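PDB 2R55: StAR-related lipid transfer protein 5, which probably binds cholesterol or other sterols through its START domain and may take part in their transport inside the cell. Local coordinates for residues Asn171-Cys176 with Phe193-Leu198; Phe134-Leu139 with Ser150-Val155; Gly77-Val82 with Thr186-Val191; Lys141-Gly146 with Gly175-Pro180. All coordinates share one frame; numbering follows the deposited sequence.

Contact 1 (Asn171-Cys176 with Phe193-Leu198)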
loop_
_atom_site.group_PDB
_atom_site.type_symbol
_atom_site.label_atom_id
_atom_site.label_comp_id
_atom_site.label_asym_id
_atom_site.label_seq_id
_atom_site.Cartn_x
_atom_site.Cartn_y
_atom_site.Cartn_z
ATOM N N ASN A 171 6.555 -4.281 -5.658
ATOM C CA ASN A 171 5.140 -4.321 -5.328
ATOM C C ASN A 171 4.357 -4.769 -6.534
ATOM O O ASN A 171 4.589 -4.283 -7.642
ATOM C CB ASN A 171 4.633 -2.919 -4.960
ATOM C CG ASN A 171 5.030 -2.504 -3.571
ATOM O OD1 ASN A 171 4.920 -3.276 -2.623
ATOM N ND2 ASN A 171 5.498 -1.282 -3.439
ATOM N N HIS A 172 3.423 -5.689 -6.316
ATOM C CA HIS A 172 2.392 -5.982 -7.310
ATOM C C HIS A 172 1.110 -5.183 -6.958
ATOM O O HIS A 172 1.087 -4.507 -5.906
ATOM C CB HIS A 172 2.188 -7.475 -7.386
ATOM C CG HIS A 172 3.362 -8.199 -7.948
ATOM N ND1 HIS A 172 4.299 -8.824 -7.156
ATOM C CD2 HIS A 172 3.768 -8.378 -9.228
ATOM C CE1 HIS A 172 5.216 -9.382 -7.927
ATOM N NE2 HIS A 172 4.918 -9.125 -9.187
ATOM N N PRO A 173 0.078 -5.194 -7.838
ATOM C CA PRO A 173 -1.024 -4.227 -7.636
ATOM C C PRO A 173 -1.470 -4.146 -6.183
ATOM O O PRO A 173 -1.816 -5.163 -5.586
ATOM C CB PRO A 173 -2.134 -4.768 -8.525
ATOM C CG PRO A 173 -1.388 -5.447 -9.651
ATOM C CD PRO A 173 -0.147 -6.030 -9.036
ATOM N N CYS A 174 -1.429 -2.942 -5.624
ATOM C CA CYS A 174 -1.647 -2.730 -4.198
ATOM C C CYS A 174 -2.055 -1.303 -3.945
ATOM O O CYS A 174 -2.009 -0.476 -4.850
ATOM C CB CYS A 174 -0.370 -2.988 -3.394
ATOM S SG CYS A 174 1.051 -1.944 -3.787
ATOM N N GLY A 175 -2.428 -1.019 -2.700
ATOM C CA GLY A 175 -2.749 0.339 -2.302
ATOM C C GLY A 175 -3.924 0.411 -1.361
ATOM O O GLY A 175 -4.172 -0.508 -0.579
ATOM N N CYS A 176 -4.660 1.506 -1.463
ATOM C CA CYS A 176 -5.693 1.854 -0.507
ATOM C C CYS A 176 -6.985 2.280 -1.155
ATOM O O CYS A 176 -6.970 3.046 -2.115
ATOM C CB CYS A 176 -5.225 3.030 0.325
ATOM S SG CYS A 176 -4.151 2.497 1.574
ATOM N N PHE A 193 -4.522 -3.158 0.418
ATOM C CA PHE A 193 -3.900 -4.371 -0.058
ATOM C C PHE A 193 -2.398 -4.212 -0.121
ATOM O O PHE A 193 -1.895 -3.286 -0.750
ATOM C CB PHE A 193 -4.453 -4.746 -1.429
ATOM C CG PHE A 193 -5.911 -4.994 -1.420
ATOM C CD1 PHE A 193 -6.408 -6.225 -1.038
ATOM C CD2 PHE A 193 -6.797 -3.978 -1.736
ATOM C CE1 PHE A 193 -7.763 -6.446 -1.000
ATOM C CE2 PHE A 193 -8.159 -4.195 -1.697
ATOM C CZ PHE A 193 -8.644 -5.434 -1.334
ATOM N N PHE A 194 -1.701 -5.124 0.552
ATOM C CA PHE A 194 -0.251 -5.249 0.465
ATOM C C PHE A 194 0.036 -6.415 -0.450
ATOM O O PHE A 194 -0.504 -7.506 -0.258
ATOM C CB PHE A 194 0.323 -5.514 1.853
ATOM C CG PHE A 194 0.396 -4.295 2.711
ATOM C CD1 PHE A 194 -0.099 -3.072 2.254
ATOM C CD2 PHE A 194 0.923 -4.365 3.984
ATOM C CE1 PHE A 194 -0.025 -1.937 3.054
ATOM C CE2 PHE A 194 0.993 -3.231 4.785
ATOM C CZ PHE A 194 0.520 -2.023 4.319
ATOM N N HIS A 195 0.862 -6.186 -1.459
ATOM C CA HIS A 195 1.066 -7.182 -2.504
ATOM C C HIS A 195 2.523 -7.185 -2.829
ATOM O O HIS A 195 2.932 -6.933 -3.962
ATOM C CB HIS A 195 0.295 -6.771 -3.745
ATOM C CG HIS A 195 -0.125 -7.917 -4.609
ATOM N ND1 HIS A 195 -1.094 -7.791 -5.577
ATOM C CD2 HIS A 195 0.278 -9.210 -4.644
ATOM C CE1 HIS A 195 -1.261 -8.955 -6.178
ATOM N NE2 HIS A 195 -0.442 -9.831 -5.631
ATOM N N THR A 196 3.317 -7.462 -1.815
ATOM C CA THR A 196 4.717 -7.086 -1.844
ATOM C C THR A 196 5.593 -8.273 -2.101
ATOM O O THR A 196 5.392 -9.327 -1.508
ATOM C CB THR A 196 5.077 -6.486 -0.515
ATOM O OG1 THR A 196 4.332 -5.277 -0.365
ATOM C CG2 THR A 196 6.576 -6.204 -0.413
ATOM N N ASP A 197 6.554 -8.103 -2.998
ATOM C CA ASP A 197 7.634 -9.077 -3.126
ATOM C C ASP A 197 8.882 -8.490 -2.492
ATOM O O ASP A 197 9.581 -7.664 -3.085
ATOM C CB ASP A 197 7.904 -9.428 -4.582
ATOM C CG ASP A 197 8.967 -10.481 -4.734
ATOM O OD1 ASP A 197 9.350 -11.113 -3.726
ATOM O OD2 ASP A 197 9.430 -10.695 -5.873
ATOM N N LEU A 198 9.155 -8.900 -1.267
ATOM C CA LEU A 198 10.389 -8.511 -0.611
ATOM C C LEU A 198 11.624 -8.849 -1.423
ATOM O O LEU A 198 12.631 -8.138 -1.341
ATOM C CB LEU A 198 10.448 -9.117 0.777
ATOM C CG LEU A 198 9.414 -8.416 1.680
ATOM C CD1 LEU A 198 9.336 -9.129 3.017
ATOM C CD2 LEU A 198 9.701 -6.927 1.843
#

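Contact 2 (Phe134-Leu139 with Ser150-Val155)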
loop_
_atom_site.group_PDB
_atom_site.type_symbol
_atom_site.label_atom_id
_atom_site.label_comp_id
_atom_site.label_asym_id
_atom_site.label_seq_id
_atom_site.Cartn_x
_atom_site.Cartn_y
_atom_site.Cartn_z
ATOM N N PHE A 134 11.293 0.277 -3.251
ATOM C CA PHE A 134 10.314 -0.068 -4.273
ATOM C C PHE A 134 10.139 1.105 -5.211
ATOM O O PHE A 134 10.083 2.253 -4.762
ATOM C CB PHE A 134 8.975 -0.410 -3.610
ATOM C CG PHE A 134 9.079 -1.495 -2.579
ATOM C CD1 PHE A 134 9.384 -1.197 -1.264
ATOM C CD2 PHE A 134 8.889 -2.826 -2.935
ATOM C CE1 PHE A 134 9.504 -2.187 -0.315
ATOM C CE2 PHE A 134 8.993 -3.842 -1.981
ATOM C CZ PHE A 134 9.314 -3.504 -0.659
ATOM N N VAL A 135 10.035 0.803 -6.507
ATOM C CA VAL A 135 9.803 1.802 -7.552
ATOM C C VAL A 135 8.437 1.551 -8.217
ATOM O O VAL A 135 8.308 0.660 -9.067
ATOM C CB VAL A 135 10.964 1.815 -8.599
ATOM C CG1 VAL A 135 10.719 2.856 -9.679
ATOM C CG2 VAL A 135 12.331 2.079 -7.914
ATOM N N ASP A 136 7.421 2.326 -7.822
ATOM C CA ASP A 136 6.041 2.058 -8.264
ATOM C C ASP A 136 5.467 3.050 -9.272
ATOM O O ASP A 136 5.723 4.259 -9.207
ATOM C CB ASP A 136 5.060 2.012 -7.075
ATOM C CG ASP A 136 5.476 1.028 -5.987
ATOM O OD1 ASP A 136 5.847 -0.131 -6.309
ATOM O OD2 ASP A 136 5.418 1.434 -4.796
ATOM N N LEU A 137 4.667 2.523 -10.192
ATOM C CA LEU A 137 3.718 3.336 -10.933
ATOM C C LEU A 137 2.463 3.428 -10.080
ATOM O O LEU A 137 1.790 2.422 -9.859
ATOM C CB LEU A 137 3.401 2.706 -12.280
ATOM C CG LEU A 137 2.599 3.548 -13.268
ATOM C CD1 LEU A 137 3.301 4.861 -13.582
ATOM C CD2 LEU A 137 2.397 2.743 -14.528
ATOM N N VAL A 138 2.190 4.624 -9.565
ATOM C CA VAL A 138 1.049 4.847 -8.671
ATOM C C VAL A 138 0.051 5.837 -9.264
ATOM O O VAL A 138 0.399 6.977 -9.594
ATOM C CB VAL A 138 1.462 5.256 -7.212
ATOM C CG1 VAL A 138 2.564 6.313 -7.205
ATOM C CG2 VAL A 138 0.246 5.740 -6.419
ATOM N N LEU A 139 -1.186 5.360 -9.400
ATOM C CA LEU A 139 -2.285 6.114 -9.971
ATOM C C LEU A 139 -3.317 6.316 -8.884
ATOM O O LEU A 139 -3.704 5.361 -8.189
ATOM C CB LEU A 139 -2.892 5.343 -11.158
ATOM C CG LEU A 139 -4.163 5.723 -11.973
ATOM C CD1 LEU A 139 -5.445 5.185 -11.371
ATOM C CD2 LEU A 139 -4.310 7.221 -12.313
ATOM N N SER A 150 -5.747 4.455 -4.064
ATOM C CA SER A 150 -4.392 4.486 -4.556
ATOM C C SER A 150 -4.079 3.125 -5.113
ATOM O O SER A 150 -4.436 2.095 -4.528
ATOM C CB SER A 150 -3.392 4.892 -3.466
ATOM O OG SER A 150 -3.501 4.081 -2.309
ATOM N N ASN A 151 -3.399 3.129 -6.249
ATOM C CA ASN A 151 -3.195 1.927 -7.033
ATOM C C ASN A 151 -1.767 1.938 -7.534
ATOM O O ASN A 151 -1.398 2.725 -8.403
ATOM C CB ASN A 151 -4.181 1.902 -8.205
ATOM C CG ASN A 151 -5.650 2.048 -7.757
ATOM O OD1 ASN A 151 -6.312 1.069 -7.419
ATOM N ND2 ASN A 151 -6.148 3.265 -7.772
ATOM N N ALA A 152 -0.958 1.058 -6.969
ATOM C CA ALA A 152 0.459 1.115 -7.168
ATOM C C ALA A 152 0.958 -0.221 -7.698
ATOM O O ALA A 152 0.518 -1.266 -7.239
ATOM C CB ALA A 152 1.112 1.461 -5.854
ATOM N N THR A 153 1.845 -0.183 -8.693
ATOM C CA THR A 153 2.549 -1.386 -9.147
ATOM C C THR A 153 4.031 -1.088 -9.447
ATOM O O THR A 153 4.374 0.034 -9.768
ATOM C CB THR A 153 1.841 -2.061 -10.360
ATOM O OG1 THR A 153 2.006 -3.484 -10.293
ATOM C CG2 THR A 153 2.405 -1.572 -11.691
ATOM N N HIS A 154 4.900 -2.092 -9.350
ATOM C CA HIS A 154 6.328 -1.892 -9.640
ATOM C C HIS A 154 6.562 -1.476 -11.105
ATOM O O HIS A 154 5.832 -1.911 -12.014
ATOM C CB HIS A 154 7.114 -3.148 -9.342
ATOM C CG HIS A 154 6.972 -4.202 -10.393
ATOM N ND1 HIS A 154 5.925 -5.100 -10.411
ATOM C CD2 HIS A 154 7.730 -4.484 -11.476
ATOM C CE1 HIS A 154 6.053 -5.896 -11.457
ATOM N NE2 HIS A 154 7.145 -5.546 -12.114
ATOM N N VAL A 155 7.566 -0.624 -11.316
ATOM C CA VAL A 155 8.019 -0.262 -12.656
ATOM C C VAL A 155 9.518 0.047 -12.646
ATOM O O VAL A 155 10.033 0.668 -11.710
ATOM C CB VAL A 155 7.173 0.901 -13.296
ATOM C CG1 VAL A 155 7.282 2.200 -12.497
ATOM C CG2 VAL A 155 7.563 1.131 -14.738
#

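Contact 3 (Gly77-Val82 with Thr186-Val191)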
loop_
_atom_site.group_PDB
_atom_site.type_symbol
_atom_site.label_atom_id
_atom_site.label_comp_id
_atom_site.label_asym_id
_atom_site.label_seq_id
_atom_site.Cartn_x
_atom_site.Cartn_y
_atom_site.Cartn_z
ATOM N N GLY A 77 -11.928 9.228 11.185
ATOM C CA GLY A 77 -11.545 10.524 10.630
ATOM C C GLY A 77 -12.312 10.888 9.365
ATOM O O GLY A 77 -12.900 10.020 8.706
ATOM N N THR A 78 -12.310 12.184 9.036
ATOM C CA THR A 78 -12.905 12.673 7.792
ATOM C C THR A 78 -12.157 12.058 6.622
ATOM O O THR A 78 -10.963 11.812 6.716
ATOM C CB THR A 78 -12.818 14.212 7.661
ATOM O OG1 THR A 78 -11.487 14.586 7.278
ATOM C CG2 THR A 78 -13.193 14.899 8.965
ATOM N N LEU A 79 -12.871 11.834 5.525
ATOM C CA LEU A 79 -12.354 11.153 4.334
ATOM C C LEU A 79 -11.073 11.767 3.769
ATOM O O LEU A 79 -10.215 11.054 3.270
ATOM C CB LEU A 79 -13.446 11.092 3.255
ATOM C CG LEU A 79 -13.145 10.732 1.797
ATOM C CD1 LEU A 79 -12.906 9.218 1.572
ATOM C CD2 LEU A 79 -14.277 11.210 0.931
ATOM N N GLU A 80 -10.936 13.085 3.847
ATOM C CA GLU A 80 -9.754 13.733 3.270
ATOM C C GLU A 80 -8.581 13.895 4.241
ATOM O O GLU A 80 -7.457 14.196 3.821
ATOM C CB GLU A 80 -10.134 15.046 2.586
ATOM C CG GLU A 80 -10.820 14.807 1.237
ATOM C CD GLU A 80 -11.763 15.922 0.858
ATOM O OE1 GLU A 80 -11.308 17.082 0.757
ATOM O OE2 GLU A 80 -12.962 15.640 0.661
ATOM N N GLU A 81 -8.852 13.671 5.527
ATOM C CA GLU A 81 -7.796 13.494 6.511
ATOM C C GLU A 81 -7.115 12.140 6.330
ATOM O O GLU A 81 -5.882 12.061 6.278
ATOM C CB GLU A 81 -8.347 13.629 7.932
ATOM C CG GLU A 81 -8.205 15.028 8.529
ATOM C CD GLU A 81 -9.036 15.219 9.790
ATOM O OE1 GLU A 81 -9.794 14.292 10.152
ATOM O OE2 GLU A 81 -8.943 16.303 10.420
ATOM N N VAL A 82 -7.916 11.077 6.201
ATOM C CA VAL A 82 -7.353 9.736 6.046
ATOM C C VAL A 82 -6.623 9.644 4.730
ATOM O O VAL A 82 -5.616 8.958 4.639
ATOM C CB VAL A 82 -8.392 8.580 6.158
ATOM C CG1 VAL A 82 -9.441 8.881 7.204
ATOM C CG2 VAL A 82 -9.034 8.288 4.824
ATOM N N THR A 186 -19.719 10.571 10.117
ATOM C CA THR A 186 -18.456 11.306 10.302
ATOM C C THR A 186 -17.197 10.428 10.318
ATOM O O THR A 186 -16.179 10.836 10.883
ATOM C CB THR A 186 -18.469 12.141 11.613
ATOM O OG1 THR A 186 -17.922 11.360 12.693
ATOM C CG2 THR A 186 -19.903 12.613 11.965
ATOM N N LYS A 187 -17.259 9.240 9.707
ATOM C CA LYS A 187 -16.145 8.271 9.723
ATOM C C LYS A 187 -15.750 7.803 8.308
ATOM O O LYS A 187 -16.378 8.201 7.325
ATOM C CB LYS A 187 -16.501 7.058 10.589
ATOM C CG LYS A 187 -16.627 7.338 12.080
ATOM C CD LYS A 187 -18.084 7.594 12.463
ATOM C CE LYS A 187 -18.217 8.232 13.834
ATOM N NZ LYS A 187 -19.630 8.618 14.079
ATOM N N THR A 188 -14.721 6.947 8.210
ATOM C CA THR A 188 -14.193 6.465 6.918
ATOM C C THR A 188 -13.742 4.992 6.952
ATOM O O THR A 188 -13.030 4.572 7.868
ATOM C CB THR A 188 -12.999 7.332 6.426
ATOM O OG1 THR A 188 -13.293 8.728 6.599
ATOM C CG2 THR A 188 -12.693 7.062 4.949
ATOM N N ASN A 189 -14.146 4.222 5.944
ATOM C CA ASN A 189 -13.739 2.834 5.808
ATOM C C ASN A 189 -12.475 2.783 4.958
ATOM O O ASN A 189 -12.429 3.372 3.861
ATOM C CB ASN A 189 -14.853 1.998 5.162
ATOM C CG ASN A 189 -14.684 0.500 5.391
ATOM O OD1 ASN A 189 -14.977 -0.023 6.472
ATOM N ND2 ASN A 189 -14.237 -0.200 4.355
ATOM N N LEU A 190 -11.452 2.102 5.485
ATOM C CA LEU A 190 -10.172 1.930 4.813
ATOM C C LEU A 190 -9.853 0.448 4.557
ATOM O O LEU A 190 -9.629 -0.331 5.506
ATOM C CB LEU A 190 -9.040 2.562 5.632
ATOM C CG LEU A 190 -7.601 2.418 5.107
ATOM C CD1 LEU A 190 -7.408 3.156 3.779
ATOM C CD2 LEU A 190 -6.590 2.905 6.113
ATOM N N VAL A 191 -9.822 0.080 3.274
ATOM C CA VAL A 191 -9.436 -1.262 2.843
ATOM C C VAL A 191 -8.132 -1.155 2.051
ATOM O O VAL A 191 -8.041 -0.392 1.071
ATOM C CB VAL A 191 -10.532 -1.930 1.992
ATOM C CG1 VAL A 191 -10.236 -3.425 1.795
ATOM C CG2 VAL A 191 -11.879 -1.748 2.642
#

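Contact 4 (Lys141-Gly146 with Gly175-Pro180)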
loop_
_atom_site.group_PDB
_atom_site.type_symbol
_atom_site.label_atom_id
_atom_site.label_comp_id
_atom_site.label_asym_id
_atom_site.label_seq_id
_atom_site.Cartn_x
_atom_site.Cartn_y
_atom_site.Cartn_z
ATOM N N LYS A 141 -7.161 7.264 -8.393
ATOM C CA LYS A 141 -8.394 7.235 -9.155
ATOM C C LYS A 141 -9.530 7.401 -8.174
ATOM O O LYS A 141 -9.490 6.831 -7.081
ATOM C CB LYS A 141 -8.538 5.914 -9.906
ATOM C CG LYS A 141 -9.624 5.898 -11.000
ATOM C CD LYS A 141 -9.642 4.549 -11.724
ATOM C CE LYS A 141 -10.785 4.445 -12.732
ATOM N NZ LYS A 141 -10.868 3.058 -13.302
ATOM N N ARG A 142 -10.539 8.171 -8.583
ATOM C CA ARG A 142 -11.640 8.553 -7.714
ATOM C C ARG A 142 -12.935 7.944 -8.224
ATOM O O ARG A 142 -13.206 7.962 -9.426
ATOM C CB ARG A 142 -11.749 10.078 -7.685
ATOM C CG ARG A 142 -10.379 10.726 -7.639
ATOM C CD ARG A 142 -10.364 12.190 -7.956
ATOM N NE ARG A 142 -9.327 12.805 -7.139
ATOM C CZ ARG A 142 -9.557 13.392 -5.967
ATOM N NH1 ARG A 142 -10.796 13.467 -5.483
ATOM N NH2 ARG A 142 -8.545 13.909 -5.283
ATOM N N TYR A 143 -13.737 7.408 -7.307
ATOM C CA TYR A 143 -14.955 6.700 -7.686
ATOM C C TYR A 143 -16.239 7.521 -7.490
ATOM O O TYR A 143 -16.228 8.626 -6.944
ATOM C CB TYR A 143 -15.012 5.306 -7.033
ATOM C CG TYR A 143 -13.955 4.374 -7.604
ATOM C CD1 TYR A 143 -14.243 3.536 -8.678
ATOM C CD2 TYR A 143 -12.646 4.372 -7.096
ATOM C CE1 TYR A 143 -13.283 2.703 -9.218
ATOM C CE2 TYR A 143 -11.667 3.550 -7.633
ATOM C CZ TYR A 143 -11.991 2.714 -8.694
ATOM O OH TYR A 143 -11.022 1.899 -9.230
ATOM N N GLU A 144 -17.342 6.970 -7.959
ATOM C CA GLU A 144 -18.596 7.706 -8.011
ATOM C C GLU A 144 -19.222 7.891 -6.636
ATOM O O GLU A 144 -19.971 8.843 -6.423
ATOM C CB GLU A 144 -19.570 6.993 -8.938
ATOM C CG GLU A 144 -19.084 6.882 -10.380
ATOM C CD GLU A 144 -19.401 8.125 -11.190
ATOM O OE1 GLU A 144 -20.377 8.088 -11.978
ATOM O OE2 GLU A 144 -18.686 9.143 -11.025
ATOM N N ASP A 145 -18.902 6.983 -5.711
ATOM C CA ASP A 145 -19.475 7.023 -4.371
ATOM C C ASP A 145 -18.753 8.025 -3.474
ATOM O O ASP A 145 -19.254 8.379 -2.402
ATOM C CB ASP A 145 -19.482 5.628 -3.741
ATOM C CG ASP A 145 -18.084 5.087 -3.485
ATOM O OD1 ASP A 145 -17.419 4.608 -4.434
ATOM O OD2 ASP A 145 -17.655 5.113 -2.313
ATOM N N GLY A 146 -17.586 8.481 -3.935
ATOM C CA GLY A 146 -16.727 9.369 -3.170
ATOM C C GLY A 146 -15.393 8.713 -2.854
ATOM O O GLY A 146 -14.400 9.396 -2.576
ATOM N N GLY A 175 -2.428 -1.019 -2.700
ATOM C CA GLY A 175 -2.749 0.339 -2.302
ATOM C C GLY A 175 -3.924 0.411 -1.361
ATOM O O GLY A 175 -4.172 -0.508 -0.579
ATOM N N CYS A 176 -4.660 1.506 -1.463
ATOM C CA CYS A 176 -5.693 1.854 -0.507
ATOM C C CYS A 176 -6.985 2.280 -1.155
ATOM O O CYS A 176 -6.970 3.046 -2.115
ATOM C CB CYS A 176 -5.225 3.030 0.325
ATOM S SG CYS A 176 -4.151 2.497 1.574
ATOM N N PHE A 177 -8.090 1.802 -0.589
ATOM C CA PHE A 177 -9.418 2.356 -0.846
ATOM C C PHE A 177 -9.895 3.196 0.358
ATOM O O PHE A 177 -10.009 2.689 1.483
ATOM C CB PHE A 177 -10.413 1.231 -1.134
ATOM C CG PHE A 177 -10.219 0.569 -2.468
ATOM C CD1 PHE A 177 -9.361 -0.521 -2.603
ATOM C CD2 PHE A 177 -10.912 1.021 -3.593
ATOM C CE1 PHE A 177 -9.187 -1.164 -3.849
ATOM C CE2 PHE A 177 -10.742 0.398 -4.837
ATOM C CZ PHE A 177 -9.864 -0.707 -4.964
ATOM N N CYS A 178 -10.137 4.482 0.126
ATOM C CA CYS A 178 -10.711 5.362 1.153
ATOM C C CYS A 178 -12.189 5.590 0.836
ATOM O O CYS A 178 -12.504 6.297 -0.115
ATOM C CB CYS A 178 -9.981 6.706 1.175
ATOM S SG CYS A 178 -8.220 6.670 1.576
ATOM N N GLU A 179 -13.082 4.987 1.626
ATOM C CA GLU A 179 -14.522 4.947 1.289
ATOM C C GLU A 179 -15.376 5.685 2.316
ATOM O O GLU A 179 -15.384 5.315 3.489
ATOM C CB GLU A 179 -15.047 3.499 1.138
ATOM C CG GLU A 179 -14.071 2.517 0.449
ATOM C CD GLU A 179 -14.500 1.040 0.539
ATOM O OE1 GLU A 179 -15.145 0.626 1.530
ATOM O OE2 GLU A 179 -14.180 0.281 -0.391
ATOM N N PRO A 180 -16.117 6.715 1.869
ATOM C CA PRO A 180 -17.001 7.479 2.762
ATOM C C PRO A 180 -18.175 6.619 3.238
ATOM O O PRO A 180 -18.569 5.672 2.539
ATOM C CB PRO A 180 -17.488 8.624 1.873
ATOM C CG PRO A 180 -17.413 8.063 0.477
ATOM C CD PRO A 180 -16.182 7.204 0.479
#

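Contact 1 (Asn171-Cys176 with Phe193-Leu198)
H195 packs against H172 and P173, where the antiparallel pairing of strands 167-180 and 188-197 is interrupted in the curved sheet of the START fold. H172 CB lies over the centre of the H195 ring, 3.6 Å from its centroid, as a CH-pi contact. The H172 ring turns its edge toward H195 in a tilted T-shaped pair, with planes at 56°. H195 ND1 donates to P173 O (2.7 Å), which lies in the plane of the imidazole. H195 CG is anti to the backbone N (chi1 -152°), which carries the ring across to H172 and P173. H172 N bonds back to H195 O at 2.7 Å. With an alanine in place of this histidine, P173 O is likely to lose its imidazole donor, and a gap would probably open beside H172 CB. Further out, S61 OG holds H195 NE2. Two short ladders flank the interruption, one residue out of step. G175 and F193 form a hydrogen-bonded pair, while N171 and T196 form a non-hydrogen-bonded one. D136 OD2 fixes N171 ND2. The other end of that amide, N171 OD1, accepts from T196 OG1 at 3.1 Å, nearly in line with its C=O bond (174°).

Contact 2 (Phe134-Leu139 with Ser150-Val155)
L139 and N151 lie side by side and point the same way. N151 CG is anti to the carbonyl carbon (chi1 -55°), beside the backbone N, and this lets side chain and backbone of N151 grip one acceptor. N151 ND2 reaches L139 O at 3.2 Å from above the carbonyl plane. N151 N reaches the same oxygen at 3.0 Å from the opposite face of that plane. L139 O lies close to the plane of the N151 amide, whose ND2 also bonds S149 OG. L139 CD1 runs alongside, 4.1 Å from N151 ND2. V138 and A152 meet on the other face of the sheet, their CB atoms 4.0 Å apart. D136 CB also approaches A152 CB, at 4.2 Å. These pairs belong to the antiparallel hairpin of strands 132-142 and 148-154 in the START sheet. Helix 21-40 covers the face of L137, L139, N151 and T153: M27 touches L137, V31 touches T153, and A32 and M35 touch N151. The face of V138 and A152 is turned from that helix, consistent with the inner side of the curved sheet. L137 and T153 are a hydrogen-bonded pair, with T153 N to L137 O at 2.9 Å. Beyond them the side chains of D136 and H154 diverge. The H154 ring meets F170 edge-to-face, and its ND1 bonds N171 O. At V155, CG1 stands between the backbone N and the carbonyl carbon (chi1 63°). There V155 CG1 packs 3.9 Å from L137 CB, while V155 N donates to V135 O at 2.7 Å.

Contact 3 (Gly77-Val82 with Thr186-Val191)
The capped start of helix 79-86 meets the start of strand 188-197 here, with T188 set against G77, L79 and V82. T188 OG1 donates to G77 O at a modelled 2.5 Å, a length so short that its exact value is doubtful. The hydroxyl approaches tilted 24° from the carbonyl plane. T188 OG1 is also 3.3 Å from L79 N, but the angle is too poor for a hydrogen bond. The two branches of T188 divide the work. OG1 lies beside the backbone N (chi1 -44°) and faces G77, while CG2 is anti to that N and faces the helix. T188 CG2 touches V82 CG2 at 3.9 Å, these two side chains meeting tip to tip. L79 crosses T188 at about a right angle, and L79 CD1 comes 4.0 Å from T188 CG2. One small side chain thus serves both a backbone carbonyl and an apolar patch. T78 and E81 form a capping box at the N-cap of the helix. E81 N donates to T78 OG1 at 3.3 Å. In return T78 N makes a weak bond to E81 OE1, 3.5 Å long. This box ties down the helix start, and with it the backbone next to G77. Strand 67-75 runs beside T188, which bonds V75 through its backbone. V75 also touches V82 and L190. On the other neighbour, strand 167-180, C178 touches both L79 and V82, and P180 touches L79. The first helical turn therefore rests across the ends of three neighbouring strands.

Contact 4 (Lys141-Gly146 with Gly175-Pro180)
A type I turn from Y143 to G146 brings D145 and G146 against P180, with the CA atoms of G146 and P180 6.2 Å apart. The turn's own bond, G146 N to Y143 O, is weak. Contact with residues 175-180, on strand 167-180, is by van der Waals packing. The P180 ring makes most of it. P180 CG sits 3.4 Å from D145 O, and P180 CD lies 3.7 Å from G146 C. The D145 side chain crosses the ring at about a right angle, and D145 OD2 comes 3.8 Å from P180 CD. D145 CG stands between the backbone N and the carbonyl carbon (chi1 66°). This torsion sets D145 OD2 where it hydrogen-bonds T147 OG1. G146 leaves room for the ring, since a CB there would run into P180 CG. It would also press on the carbonyl O of D145. A glycine in place of P180 would probably leave the backbone of D145 and G146 without its apolar cover and open a gap under the turn. A second patch lies farther along, where Y143 CE2 and F177 CE2 approach to 4.3 Å, the rings oblique to each other. Helix 21-40 adjoins both rings, with L36 on Y143 and with M35 and R39 on F177. The same R39 forms a salt bridge to E179. Strand 148-154 lies between the two sides and pairs with both, S149 with K141 and I148 with C178. The contact is thus a beta-hairpin turn, linking strands 132-142 and 148-154, folded over the end of strand 167-180 at the rim of the START sheet.

In the fold
Contacts 1 and 2 lie nearer the middle of the chain, with centres about 6 and 9 Å from its centre. Contacts 3 and 4 are farther out, at about 16 and 14 Å, and include exposed residues. Contact 2 is the most buried and has a continuous ladder. Contact 1 joins neighbouring strands too, but the break in its ladder is bridged by a histidine's ring packing and hydrogen bonds. Contact 3 ties a helix start to the sheet with one hydroxyl bond and a few methyl groups. Contact 4 packs a turn, mostly its backbone, against a proline ring, with one aromatic touch beside it. Contacts 1 and 4 share G175 and C176, while contacts 1 and 3 share strand 188-197. All four reach the same sheet.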